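Local coordinates for peptidase M16 domain protein (Alicyclobacillus acidocaldarius subsp. acidocaldarius DSM 446, PDB 4XEA), which probably hydrolyses peptide bonds as a metallopeptidase of the M16 family, and holds a nickel ion in its metal site in this crystal, at residues R154-E159 and F313-V318; Q249-L254 and P323-L328; L253-K258 and D413-S418. All blocks are in the same frame, centred on the assembly; numbering follows the deposited sequence.

Contact 1: residues R154-E159 and F313-V318; sequences RAMYHE and FGYTLV
Met156 and Tyr157, at the end of helix 144-156, reach across to Phe313, Gly314 and Tyr315 at the start of strand 314-321. Met156 is present as selenomethionine, and its SE rests 3.7 Å from Tyr315 CB, the two side chains crossing at about a right angle. The same atom approaches the Tyr315 ring obliquely, 5.3 Å from the centroid and 50° off the ring normal, which makes a Met-aromatic contact. The reach comes from a straight chain: CG is anti to the backbone N (chi1 178°), and the side chain bends only beyond CG, at chi3 -68°. Tyr157 works with its hydroxyl. OH lies 3.7 Å from Tyr315 CD2, near the planes of both rings, so the two tyrosines meet edge to edge rather than face on. Phe313 CB comes within 4.0 Å of Tyr157 OH, and Gly314 O is 3.2 Å from that hydroxyl. A water in the plane of the Tyr157 ring accepts a hydrogen bond from Tyr157 OH (2.7 Å) and a second from Gly314 N (3.1 Å), bridging the phenol to the strand backbone. Tyr157 is the first residue to leave helical geometry, and its side chain, like that of Met156, starts toward the strand. The helix belongs to the insulinase-like (M16) part of the chain and the strand to the M16 inactive-domain part, so this buried contact packs the two onto each other. Further out, Tyr315 OH hydrogen-bonds Tyr149 OH, one more link back to helix 144-156. Arg163 NE hydrogen-bonds Tyr157 O, while the Phe313 ring packs edge-to-face with Phe92 and also meets the ring of His160.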
ATOM      1  N   ARG A 154      -5.939  23.237 -12.601  1.00 40.59           N
ATOM      2  CA  ARG A 154      -6.663  24.107 -13.496  1.00 42.15           C
ATOM      3  C   ARG A 154      -6.515  25.590 -13.053  1.00 41.96           C
ATOM      4  O   ARG A 154      -6.411  26.473 -13.893  1.00 40.47           O
ATOM      5  CB  ARG A 154      -8.144  23.757 -13.613  1.00 43.97           C
ATOM      6  CG  ARG A 154      -8.446  22.649 -14.637  1.00 48.41           C
ATOM      7  CD  ARG A 154      -9.956  22.517 -14.967  1.00 55.53           C
ATOM      8  NE  ARG A 154     -10.798  21.897 -13.937  1.00 58.93           N
ATOM      9  CZ  ARG A 154     -11.002  20.579 -13.777  1.00 62.22           C
ATOM     10  NH1 ARG A 154     -11.828  20.152 -12.820  1.00 64.86           N
ATOM     11  NH2 ARG A 154     -10.378  19.680 -14.540  1.00 60.91           N
ATOM     12  N   ALA A 155      -6.456  25.805 -11.750  1.00 41.45           N
ATOM     13  CA  ALA A 155      -6.229  27.147 -11.204  1.00 42.78           C
ATOM     14  C   ALA A 155      -4.753  27.583 -11.418  1.00 41.83           C
ATOM     15  O   ALA A 155      -4.460  28.735 -11.800  1.00 42.98           O
ATOM     16  CB  ALA A 155      -6.626  27.171  -9.721  1.00 42.56           C
HETATM   17  N   MSE A 156      -3.831  26.658 -11.189  1.00 40.52           N
HETATM   18  CA  MSE A 156      -2.414  26.949 -11.247  1.00 40.07           C
HETATM   19  C   MSE A 156      -1.876  27.249 -12.663  1.00 38.95           C
HETATM   20  O   MSE A 156      -1.087  28.185 -12.834  1.00 37.46           O
HETATM   21  CB  MSE A 156      -1.635  25.802 -10.598  1.00 38.49           C
HETATM   22  CG  MSE A 156      -0.144  25.914 -10.603  1.00 40.07           C
HETATM   23 SE   MSE A 156       0.755  24.527  -9.561  0.79 42.10          SE
HETATM   24  CE  MSE A 156       0.219  25.033  -7.879  1.00 30.39           C
ATOM     25  N   TYR A 157      -2.318  26.464 -13.645  1.00 38.32           N
ATOM     26  CA  TYR A 157      -1.717  26.447 -14.967  1.00 37.44           C
ATOM     27  C   TYR A 157      -2.617  27.160 -15.973  1.00 38.76           C
ATOM     28  O   TYR A 157      -3.813  26.906 -16.059  1.00 39.10           O
ATOM     29  CB  TYR A 157      -1.346  24.982 -15.400  1.00 37.15           C
ATOM     30  CG  TYR A 157      -0.155  24.478 -14.688  1.00 35.04           C
ATOM     31  CD1 TYR A 157       1.137  24.821 -15.105  1.00 35.70           C
ATOM     32  CD2 TYR A 157      -0.281  23.703 -13.530  1.00 33.32           C
ATOM     33  CE1 TYR A 157       2.286  24.357 -14.417  1.00 33.83           C
ATOM     34  CE2 TYR A 157       0.850  23.243 -12.848  1.00 33.56           C
ATOM     35  CZ  TYR A 157       2.112  23.602 -13.262  1.00 33.27           C
ATOM     36  OH  TYR A 157       3.163  23.175 -12.533  1.00 31.84           O
ATOM     37  N   HIS A 158      -2.028  28.078 -16.745  1.00 38.09           N
ATOM     38  CA  HIS A 158      -2.744  28.775 -17.786  1.00 39.28           C
ATOM     39  C   HIS A 158      -2.941  27.934 -19.052  1.00 39.96           C
ATOM     40  O   HIS A 158      -4.013  27.980 -19.648  1.00 39.57           O
ATOM     41  CB  HIS A 158      -2.000  30.053 -18.221  1.00 40.07           C
ATOM     42  CG  HIS A 158      -1.856  31.081 -17.142  1.00 38.24           C
ATOM     43  ND1 HIS A 158      -2.401  32.343 -17.239  1.00 38.09           N
ATOM     44  CD2 HIS A 158      -1.174  31.052 -15.977  1.00 35.46           C
ATOM     45  CE1 HIS A 158      -2.107  33.024 -16.145  1.00 38.21           C
ATOM     46  NE2 HIS A 158      -1.382  32.252 -15.356  1.00 36.12           N
ATOM     47  N   GLU A 159      -1.870  27.295 -19.508  1.00 39.72           N
ATOM     48  CA  GLU A 159      -1.820  26.677 -20.853  1.00 42.14           C
ATOM     49  C   GLU A 159      -1.135  25.303 -20.872  1.00 39.65           C
ATOM     50  O   GLU A 159      -1.386  24.530 -21.776  1.00 39.55           O
ATOM     51  CB  GLU A 159      -0.968  27.519 -21.833  1.00 44.16           C
ATOM     52  CG  GLU A 159      -1.370  28.889 -22.121  1.00 51.81           C
ATOM     53  CD  GLU A 159      -0.140  29.831 -22.307  1.00 57.82           C
ATOM     54  OE1 GLU A 159       0.657  29.655 -23.279  1.00 58.57           O
ATOM     55  OE2 GLU A 159      -0.020  30.774 -21.471  1.00 59.98           O
ATOM     56  N   PHE A 313       7.686  21.122 -16.116  1.00 34.07           N
ATOM     57  CA  PHE A 313       6.864  21.739 -15.050  1.00 33.17           C
ATOM     58  C   PHE A 313       7.224  21.148 -13.717  1.00 32.05           C
ATOM     59  O   PHE A 313       7.879  20.105 -13.644  1.00 33.05           O
ATOM     60  CB  PHE A 313       5.382  21.474 -15.326  1.00 32.51           C
ATOM     61  CG  PHE A 313       4.985  20.041 -15.148  1.00 34.51           C
ATOM     62  CD1 PHE A 313       4.485  19.599 -13.912  1.00 35.67           C
ATOM     63  CD2 PHE A 313       5.153  19.116 -16.153  1.00 35.01           C
ATOM     64  CE1 PHE A 313       4.155  18.296 -13.706  1.00 37.89           C
ATOM     65  CE2 PHE A 313       4.807  17.788 -15.952  1.00 37.30           C
ATOM     66  CZ  PHE A 313       4.320  17.369 -14.727  1.00 36.81           C
ATOM     67  N   GLY A 314       6.796  21.797 -12.655  1.00 31.79           N
ATOM     68  CA  GLY A 314       6.847  21.205 -11.330  1.00 32.86           C
ATOM     69  C   GLY A 314       5.939  21.927 -10.350  1.00 32.17           C
ATOM     70  O   GLY A 314       5.630  23.120 -10.526  1.00 31.26           O
ATOM     71  N   TYR A 315       5.543  21.216  -9.294  1.00 33.88           N
ATOM     72  CA  TYR A 315       4.734  21.844  -8.221  1.00 34.41           C
ATOM     73  C   TYR A 315       4.818  21.111  -6.893  1.00 35.51           C
ATOM     74  O   TYR A 315       5.145  19.914  -6.852  1.00 33.26           O
ATOM     75  CB  TYR A 315       3.266  21.918  -8.628  1.00 34.47           C
ATOM     76  CG  TYR A 315       2.640  20.614  -9.036  1.00 35.27           C
ATOM     77  CD1 TYR A 315       2.117  19.717  -8.082  1.00 34.75           C
ATOM     78  CD2 TYR A 315       2.586  20.230 -10.375  1.00 37.81           C
ATOM     79  CE1 TYR A 315       1.586  18.488  -8.462  1.00 38.22           C
ATOM     80  CE2 TYR A 315       2.021  19.028 -10.743  1.00 38.29           C
ATOM     81  CZ  TYR A 315       1.541  18.161  -9.791  1.00 39.36           C
ATOM     82  OH  TYR A 315       1.006  16.962 -10.162  1.00 43.15           O
ATOM     83  N   THR A 316       4.519  21.860  -5.821  1.00 35.42           N
ATOM     84  CA  THR A 316       4.308  21.312  -4.475  1.00 36.50           C
ATOM     85  C   THR A 316       2.805  21.320  -4.169  1.00 37.36           C
ATOM     86  O   THR A 316       2.088  22.279  -4.576  1.00 35.77           O
ATOM     87  CB  THR A 316       5.051  22.205  -3.441  1.00 37.23           C
ATOM     88  OG1 THR A 316       6.439  22.254  -3.773  1.00 37.57           O
ATOM     89  CG2 THR A 316       4.842  21.730  -2.026  1.00 36.29           C
ATOM     90  N   LEU A 317       2.327  20.251  -3.501  1.00 37.97           N
ATOM     91  CA  LEU A 317       0.981  20.150  -2.954  1.00 40.00           C
ATOM     92  C   LEU A 317       0.984  19.731  -1.493  1.00 41.57           C
ATOM     93  O   LEU A 317       1.684  18.762  -1.110  1.00 42.20           O
ATOM     94  CB  LEU A 317       0.219  19.042  -3.656  1.00 42.44           C
ATOM     95  CG  LEU A 317      -0.097  19.205  -5.121  1.00 45.96           C
ATOM     96  CD1 LEU A 317      -1.001  17.980  -5.506  1.00 50.08           C
ATOM     97  CD2 LEU A 317      -0.799  20.556  -5.371  1.00 48.60           C
ATOM     98  N   VAL A 318       0.177  20.405  -0.684  1.00 40.35           N
ATOM     99  CA  VAL A 318       0.035  20.072   0.722  1.00 42.44           C
ATOM    100  C   VAL A 318      -1.434  20.137   1.076  1.00 41.82           C
ATOM    101  O   VAL A 318      -2.134  21.072   0.667  1.00 40.79           O
ATOM    102  CB  VAL A 318       0.786  21.088   1.624  1.00 43.31           C
ATOM    103  CG1 VAL A 318       0.628  20.739   3.128  1.00 45.44           C
ATOM    104  CG2 VAL A 318       2.268  21.161   1.240  1.00 44.16           C
TER
HETATM  105  O   HOH W   1       5.461  24.461 -13.325  1.00 31.79           O

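Contact 2: residues Q249-L254 and P323-L328; sequences QQPRLL and PHPDVL
The pyrrolidine rings of Pro251 and Pro325 cross obliquely, Pro251 CB 3.8 Å from Pro325 CG, with Pro251 CG close to Pro323 O as well. Arg252, its CB turned away from the helix, has a flat guanidinium whose edge carries Gln250 O in plane, through a weak bond from NE. Gln250 OE1 sits about 15° out of that plane and takes both NE and NH2, the latter at 3.2 Å from OE1, a side-on grip by two nitrogens on one atom; NH1 is left for a salt bridge to Asp145. Leu253 splits its branches: CD1 lies over the first helical turn, 3.9 Å from the backbone atom Pro325 O and 4.4 Å from Pro325 CB, while CD2 packs 3.8 Å from Leu328 CG. This is the first turn of helix 325-342 laid on the start of strand 252-258. His324 occupies the N-cap position, and its O accepts Leu328 N at 3.0 Å, closing that turn; Pro325, directly after it, needs no amide proton there. With CG anti to the backbone N (chi1 175°), Leu328 extends toward Leu253. Ala322 touches both leucines, and Pro325 also rests on Leu421 of strand 415-422. Just before the strand, Gln249 packs on Pro247 of the second subunit.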
ATOM      1  N   GLN A 249     -18.004  14.343   2.653  1.00 80.92           N
ATOM      2  CA  GLN A 249     -18.544  14.386   3.996  1.00 82.71           C
ATOM      3  C   GLN A 249     -17.715  15.262   4.930  1.00 80.47           C
ATOM      4  O   GLN A 249     -18.191  15.666   5.987  1.00 82.13           O
ATOM      5  CB  GLN A 249     -18.765  12.969   4.539  1.00 86.11           C
ATOM      6  CG  GLN A 249     -20.010  12.251   3.922  1.00 89.49           C
ATOM      7  CD  GLN A 249     -21.279  13.137   3.847  1.00 90.40           C
ATOM      8  OE1 GLN A 249     -21.995  13.317   4.836  1.00 92.99           O
ATOM      9  NE2 GLN A 249     -21.552  13.677   2.658  1.00 88.33           N
ATOM     10  N   GLN A 250     -16.500  15.611   4.520  1.00 76.39           N
ATOM     11  CA  GLN A 250     -15.756  16.650   5.228  1.00 74.02           C
ATOM     12  C   GLN A 250     -15.013  17.540   4.221  1.00 68.89           C
ATOM     13  O   GLN A 250     -14.705  17.102   3.104  1.00 65.82           O
ATOM     14  CB  GLN A 250     -14.815  16.049   6.289  1.00 75.04           C
ATOM     15  CG  GLN A 250     -13.633  15.238   5.762  1.00 75.18           C
ATOM     16  CD  GLN A 250     -14.030  13.904   5.141  1.00 80.23           C
ATOM     17  OE1 GLN A 250     -14.139  13.778   3.912  1.00 80.43           O
ATOM     18  NE2 GLN A 250     -14.240  12.893   5.987  1.00 83.60           N
ATOM     19  N   PRO A 251     -14.752  18.801   4.602  1.00 66.39           N
ATOM     20  CA  PRO A 251     -14.012  19.652   3.669  1.00 63.13           C
ATOM     21  C   PRO A 251     -12.609  19.097   3.377  1.00 60.37           C
ATOM     22  O   PRO A 251     -12.087  18.297   4.172  1.00 60.63           O
ATOM     23  CB  PRO A 251     -13.936  21.006   4.389  1.00 62.93           C
ATOM     24  CG  PRO A 251     -14.994  20.970   5.438  1.00 66.60           C
ATOM     25  CD  PRO A 251     -15.171  19.525   5.814  1.00 68.32           C
ATOM     26  N   ARG A 252     -12.030  19.494   2.238  1.00 57.69           N
ATOM     27  CA  ARG A 252     -10.639  19.163   1.885  1.00 55.94           C
ATOM     28  C   ARG A 252      -9.946  20.428   1.425  1.00 52.53           C
ATOM     29  O   ARG A 252     -10.561  21.239   0.734  1.00 52.77           O
ATOM     30  CB  ARG A 252     -10.539  18.143   0.741  1.00 55.34           C
ATOM     31  CG  ARG A 252     -10.979  16.726   1.099  1.00 61.55           C
ATOM     32  CD  ARG A 252     -12.446  16.539   0.807  1.00 66.83           C
ATOM     33  NE  ARG A 252     -12.963  15.213   1.197  1.00 71.63           N
ATOM     34  CZ  ARG A 252     -12.706  14.088   0.531  1.00 74.23           C
ATOM     35  NH1 ARG A 252     -11.912  14.095  -0.549  1.00 72.93           N
ATOM     36  NH2 ARG A 252     -13.227  12.944   0.956  1.00 76.26           N
ATOM     37  N   LEU A 253      -8.686  20.586   1.813  1.00 49.66           N
ATOM     38  CA  LEU A 253      -7.888  21.759   1.444  1.00 46.66           C
ATOM     39  C   LEU A 253      -6.677  21.267   0.686  1.00 45.05           C
ATOM     40  O   LEU A 253      -6.068  20.300   1.127  1.00 41.91           O
ATOM     41  CB  LEU A 253      -7.373  22.468   2.695  1.00 47.50           C
ATOM     42  CG  LEU A 253      -6.562  23.754   2.369  1.00 48.23           C
ATOM     43  CD1 LEU A 253      -7.543  24.866   2.017  1.00 49.99           C
ATOM     44  CD2 LEU A 253      -5.651  24.228   3.502  1.00 50.40           C
ATOM     45  N   LEU A 254      -6.313  21.954  -0.404  1.00 43.62           N
ATOM     46  CA  LEU A 254      -5.058  21.738  -1.093  1.00 44.04           C
ATOM     47  C   LEU A 254      -4.434  23.103  -1.291  1.00 42.09           C
ATOM     48  O   LEU A 254      -5.103  24.015  -1.785  1.00 42.65           O
ATOM     49  CB  LEU A 254      -5.276  21.107  -2.464  1.00 43.95           C
ATOM     50  CG  LEU A 254      -5.428  19.612  -2.670  1.00 50.05           C
ATOM     51  CD1 LEU A 254      -5.409  19.432  -4.189  1.00 52.25           C
ATOM     52  CD2 LEU A 254      -4.317  18.802  -2.013  1.00 51.28           C
ATOM     53  N   PRO A 323     -11.445  19.960   8.639  1.00 65.48           N
ATOM     54  CA  PRO A 323     -12.756  20.361   9.162  1.00 68.27           C
ATOM     55  C   PRO A 323     -12.960  21.875   9.192  1.00 68.22           C
ATOM     56  O   PRO A 323     -14.101  22.342   9.145  1.00 70.21           O
ATOM     57  CB  PRO A 323     -12.767  19.795  10.602  1.00 71.41           C
ATOM     58  CG  PRO A 323     -11.714  18.779  10.627  1.00 70.23           C
ATOM     59  CD  PRO A 323     -10.668  19.222   9.646  1.00 66.91           C
ATOM     60  N   HIS A 324     -11.861  22.615   9.320  1.00 67.73           N
ATOM     61  CA  HIS A 324     -11.885  24.071   9.272  1.00 68.87           C
ATOM     62  C   HIS A 324     -10.862  24.532   8.235  1.00 64.29           C
ATOM     63  O   HIS A 324      -9.718  24.863   8.565  1.00 62.76           O
ATOM     64  CB  HIS A 324     -11.619  24.647  10.664  1.00 73.81           C
ATOM     65  CG  HIS A 324     -12.592  24.164  11.703  1.00 79.85           C
ATOM     66  ND1 HIS A 324     -13.854  24.703  11.855  1.00 84.61           N
ATOM     67  CD2 HIS A 324     -12.499  23.164  12.613  1.00 83.25           C
ATOM     68  CE1 HIS A 324     -14.485  24.068  12.828  1.00 90.91           C
ATOM     69  NE2 HIS A 324     -13.685  23.129  13.305  1.00 89.13           N
ATOM     70  N   PRO A 325     -11.265  24.521   6.957  1.00 62.55           N
ATOM     71  CA  PRO A 325     -10.292  24.716   5.887  1.00 59.65           C
ATOM     72  C   PRO A 325      -9.667  26.103   5.890  1.00 60.08           C
ATOM     73  O   PRO A 325      -8.497  26.235   5.553  1.00 56.39           O
ATOM     74  CB  PRO A 325     -11.095  24.458   4.604  1.00 60.93           C
ATOM     75  CG  PRO A 325     -12.502  24.418   4.994  1.00 64.40           C
ATOM     76  CD  PRO A 325     -12.617  24.245   6.454  1.00 65.46           C
ATOM     77  N   ASP A 326     -10.453  27.113   6.263  1.00 64.37           N
ATOM     78  CA  ASP A 326      -9.960  28.492   6.353  1.00 67.23           C
ATOM     79  C   ASP A 326      -8.862  28.613   7.401  1.00 65.37           C
ATOM     80  O   ASP A 326      -7.816  29.209   7.148  1.00 64.26           O
ATOM     81  CB  ASP A 326     -11.100  29.501   6.642  1.00 74.65           C
ATOM     82  CG  ASP A 326     -12.108  29.011   7.698  1.00 79.19           C
ATOM     83  OD1 ASP A 326     -12.024  27.866   8.225  1.00 77.66           O
ATOM     84  OD2 ASP A 326     -13.037  29.792   7.990  1.00 89.26           O
ATOM     85  N   VAL A 327      -9.113  28.022   8.567  1.00 66.53           N
ATOM     86  CA  VAL A 327      -8.184  28.075   9.685  1.00 66.93           C
ATOM     87  C   VAL A 327      -6.878  27.384   9.295  1.00 61.43           C
ATOM     88  O   VAL A 327      -5.791  27.904   9.561  1.00 60.59           O
ATOM     89  CB  VAL A 327      -8.769  27.428  10.960  1.00 70.77           C
ATOM     90  CG1 VAL A 327      -7.772  27.559  12.112  1.00 74.27           C
ATOM     91  CG2 VAL A 327     -10.125  28.084  11.363  1.00 77.69           C
ATOM     92  N   LEU A 328      -6.996  26.213   8.668  1.00 58.24           N
ATOM     93  CA  LEU A 328      -5.826  25.422   8.251  1.00 54.37           C
ATOM     94  C   LEU A 328      -5.021  26.183   7.236  1.00 52.48           C
ATOM     95  O   LEU A 328      -3.797  26.230   7.339  1.00 51.73           O
ATOM     96  CB  LEU A 328      -6.223  24.048   7.673  1.00 52.93           C
ATOM     97  CG  LEU A 328      -5.079  23.169   7.100  1.00 51.00           C
ATOM     98  CD1 LEU A 328      -3.978  22.934   8.125  1.00 51.10           C
ATOM     99  CD2 LEU A 328      -5.608  21.852   6.552  1.00 51.83           C
TER

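Contact 3: residues L253-K258 and D413-S418; sequences LLVGWK and DNMVVS
Trp257 and Met415 lie side by side and point the same way, with the selenomethionine chain folded over one face of the indole. Met415 CG stands 3.9 Å from the centroid of the five-membered ring, 29° off its normal, a CH-pi contact; SE follows obliquely in a Met-aromatic contact. Val255 CG1 lies over the same face, also offset toward the rim, and packs 3.8 Å from Met415 CG. Asn414 meets the indole at its edge, OD1 3.5 Å from Trp257 CD1, the amide plane turned 56° from the ring. A first torsion of 68° sets its ND2 to donate to Lys258 O at 2.9 Å, from above the carbonyl plane. Replacing Trp257 with alanine is likely to leave the Met415 chain without the surface it lies on and to open a gap beside Val255. Beneath these side chains runs an antiparallel ladder. Leu254 with Ser418 and Gly256 with Val416 are hydrogen-bonded pairs, Leu254 N to Ser418 O spanning 2.8 Å, while Val255 faces Val417 in a non-hydrogen-bonded pair. In the mixed sheet, strand 314-321 flanks strand 252-258, and strand 241-246 flanks strand 415-422. Helix 325-342 packs against the face bearing Trp257, Met415 and Val417; helix 144-156 lies against the opposite face, touching Val416 and Ser418.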
ATOM      1  N   LEU A 253      -8.686  20.586   1.813  1.00 49.66           N
ATOM      2  CA  LEU A 253      -7.888  21.759   1.444  1.00 46.66           C
ATOM      3  C   LEU A 253      -6.677  21.267   0.686  1.00 45.05           C
ATOM      4  O   LEU A 253      -6.068  20.300   1.127  1.00 41.91           O
ATOM      5  CB  LEU A 253      -7.373  22.468   2.695  1.00 47.50           C
ATOM      6  CG  LEU A 253      -6.562  23.754   2.369  1.00 48.23           C
ATOM      7  CD1 LEU A 253      -7.543  24.866   2.017  1.00 49.99           C
ATOM      8  CD2 LEU A 253      -5.651  24.228   3.502  1.00 50.40           C
ATOM      9  N   LEU A 254      -6.313  21.954  -0.404  1.00 43.62           N
ATOM     10  CA  LEU A 254      -5.058  21.738  -1.093  1.00 44.04           C
ATOM     11  C   LEU A 254      -4.434  23.103  -1.291  1.00 42.09           C
ATOM     12  O   LEU A 254      -5.103  24.015  -1.785  1.00 42.65           O
ATOM     13  CB  LEU A 254      -5.276  21.107  -2.464  1.00 43.95           C
ATOM     14  CG  LEU A 254      -5.428  19.612  -2.670  1.00 50.05           C
ATOM     15  CD1 LEU A 254      -5.409  19.432  -4.189  1.00 52.25           C
ATOM     16  CD2 LEU A 254      -4.317  18.802  -2.013  1.00 51.28           C
ATOM     17  N   VAL A 255      -3.178  23.247  -0.863  1.00 40.74           N
ATOM     18  CA  VAL A 255      -2.385  24.403  -1.145  1.00 39.17           C
ATOM     19  C   VAL A 255      -1.221  23.949  -2.033  1.00 38.87           C
ATOM     20  O   VAL A 255      -0.552  22.920  -1.737  1.00 39.39           O
ATOM     21  CB  VAL A 255      -1.822  25.044   0.126  1.00 40.48           C
ATOM     22  CG1 VAL A 255      -1.090  26.368  -0.245  1.00 39.66           C
ATOM     23  CG2 VAL A 255      -2.936  25.309   1.166  1.00 43.16           C
ATOM     24  N   GLY A 256      -1.008  24.672  -3.129  1.00 36.49           N
ATOM     25  CA  GLY A 256       0.055  24.370  -4.034  1.00 36.06           C
ATOM     26  C   GLY A 256       0.936  25.539  -4.403  1.00 35.57           C
ATOM     27  O   GLY A 256       0.540  26.689  -4.292  1.00 35.77           O
ATOM     28  N   TRP A 257       2.159  25.219  -4.830  1.00 35.52           N
ATOM     29  CA  TRP A 257       3.123  26.206  -5.321  1.00 34.29           C
ATOM     30  C   TRP A 257       3.656  25.750  -6.659  1.00 33.88           C
ATOM     31  O   TRP A 257       4.006  24.597  -6.843  1.00 33.07           O
ATOM     32  CB  TRP A 257       4.272  26.394  -4.347  1.00 34.68           C
ATOM     33  CG  TRP A 257       3.848  27.038  -3.054  1.00 38.06           C
ATOM     34  CD1 TRP A 257       3.901  28.355  -2.738  1.00 38.97           C
ATOM     35  CD2 TRP A 257       3.344  26.360  -1.895  1.00 38.90           C
ATOM     36  NE1 TRP A 257       3.485  28.550  -1.427  1.00 40.67           N
ATOM     37  CE2 TRP A 257       3.094  27.344  -0.910  1.00 42.90           C
ATOM     38  CE3 TRP A 257       3.075  25.016  -1.602  1.00 38.03           C
ATOM     39  CZ2 TRP A 257       2.572  27.022   0.360  1.00 43.08           C
ATOM     40  CZ3 TRP A 257       2.541  24.690  -0.370  1.00 40.38           C
ATOM     41  CH2 TRP A 257       2.298  25.691   0.608  1.00 42.22           C
ATOM     42  N   LYS A 258       3.713  26.695  -7.585  1.00 33.96           N
ATOM     43  CA  LYS A 258       4.043  26.451  -8.973  1.00 34.58           C
ATOM     44  C   LYS A 258       5.541  26.752  -9.205  1.00 33.42           C
ATOM     45  O   LYS A 258       5.961  27.897  -9.009  1.00 34.71           O
ATOM     46  CB  LYS A 258       3.234  27.473  -9.785  1.00 34.58           C
ATOM     47  CG  LYS A 258       3.237  27.290 -11.307  1.00 34.99           C
ATOM     48  CD  LYS A 258       2.386  28.359 -11.949  1.00 36.66           C
ATOM     49  CE  LYS A 258       2.196  28.041 -13.382  1.00 37.10           C
ATOM     50  NZ  LYS A 258       1.413  29.049 -14.050  1.00 36.14           N
ATOM     51  N   ASP A 413       3.326  34.560  -4.098  1.00 46.11           N
ATOM     52  CA  ASP A 413       2.840  34.941  -5.424  1.00 47.30           C
ATOM     53  C   ASP A 413       2.757  33.753  -6.410  1.00 44.61           C
ATOM     54  O   ASP A 413       2.150  33.892  -7.476  1.00 45.73           O
ATOM     55  CB  ASP A 413       3.679  36.066  -6.010  1.00 51.55           C
ATOM     56  CG  ASP A 413       5.155  35.796  -5.877  1.00 55.52           C
ATOM     57  OD1 ASP A 413       5.792  36.402  -4.992  1.00 68.42           O
ATOM     58  OD2 ASP A 413       5.668  34.957  -6.613  1.00 59.60           O
ATOM     59  N   ASN A 414       3.303  32.594  -6.058  1.00 40.46           N
ATOM     60  CA  ASN A 414       3.136  31.417  -6.926  1.00 39.12           C
ATOM     61  C   ASN A 414       2.250  30.340  -6.298  1.00 37.22           C
ATOM     62  O   ASN A 414       2.327  29.149  -6.669  1.00 35.52           O
ATOM     63  CB  ASN A 414       4.510  30.830  -7.356  1.00 38.12           C
ATOM     64  CG  ASN A 414       5.273  30.209  -6.176  1.00 39.34           C
ATOM     65  OD1 ASN A 414       5.150  30.690  -5.047  1.00 39.83           O
ATOM     66  ND2 ASN A 414       6.123  29.180  -6.448  1.00 36.75           N
HETATM   67  N   MSE A 415       1.405  30.763  -5.368  1.00 37.69           N
HETATM   68  CA  MSE A 415       0.667  29.873  -4.502  1.00 37.26           C
HETATM   69  C   MSE A 415      -0.806  29.865  -4.883  1.00 37.96           C
HETATM   70  O   MSE A 415      -1.339  30.867  -5.265  1.00 37.53           O
HETATM   71  CB  MSE A 415       0.829  30.301  -3.030  1.00 39.03           C
HETATM   72  CG  MSE A 415       0.128  29.444  -2.038  1.00 39.97           C
HETATM   73 SE   MSE A 415       0.199  30.060  -0.219  0.76 49.81          SE
HETATM   74  CE  MSE A 415      -0.731  31.800  -0.368  1.00 49.06           C
ATOM     75  N   VAL A 416      -1.430  28.684  -4.787  1.00 37.58           N
ATOM     76  CA  VAL A 416      -2.843  28.502  -5.046  1.00 38.52           C
ATOM     77  C   VAL A 416      -3.401  27.849  -3.802  1.00 38.90           C
ATOM     78  O   VAL A 416      -2.802  26.890  -3.248  1.00 39.32           O
ATOM     79  CB  VAL A 416      -3.122  27.561  -6.247  1.00 38.05           C
ATOM     80  CG1 VAL A 416      -4.633  27.378  -6.428  1.00 38.25           C
ATOM     81  CG2 VAL A 416      -2.486  28.123  -7.486  1.00 38.34           C
ATOM     82  N   VAL A 417      -4.506  28.371  -3.313  1.00 41.29           N
ATOM     83  CA  VAL A 417      -5.172  27.762  -2.145  1.00 43.58           C
ATOM     84  C   VAL A 417      -6.542  27.329  -2.628  1.00 44.61           C
ATOM     85  O   VAL A 417      -7.317  28.185  -3.085  1.00 46.42           O
ATOM     86  CB  VAL A 417      -5.349  28.726  -0.956  1.00 45.06           C
ATOM     87  CG1 VAL A 417      -5.914  28.018   0.304  1.00 46.79           C
ATOM     88  CG2 VAL A 417      -4.063  29.421  -0.591  1.00 48.35           C
ATOM     89  N   SER A 418      -6.872  26.038  -2.502  1.00 45.03           N
ATOM     90  CA  SER A 418      -8.151  25.561  -3.012  1.00 46.13           C
ATOM     91  C   SER A 418      -8.844  24.574  -2.076  1.00 47.23           C
ATOM     92  O   SER A 418      -8.178  23.770  -1.417  1.00 48.15           O
ATOM     93  CB  SER A 418      -7.956  24.961  -4.401  1.00 44.69           C
ATOM     94  OG  SER A 418      -7.320  23.711  -4.303  1.00 50.67           O
TER

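All three contacts reach one mixed sheet. Contacts 1 and 3 are the closest, their centres about 8 Å apart: Val318 N lies 2.8 Å from Val255 O, a probable hydrogen bond between neighbouring strands, and Lys258 NZ probably bonds Met156 O at 2.9 Å. Contacts 2 and 3 have centres about 14 Å apart and share Leu253 and Leu254; the side chain of Leu253 touches both Leu328 and Val417. The centres of contacts 1 and 2 are about 20 Å apart; the two are joined through strand 314-321 running on to helix 325-342. None contains a ligand of the nickel ion (His61, His65 and Glu136), but helix 123-141, which carries Glu136, directly precedes the helix of contact 1.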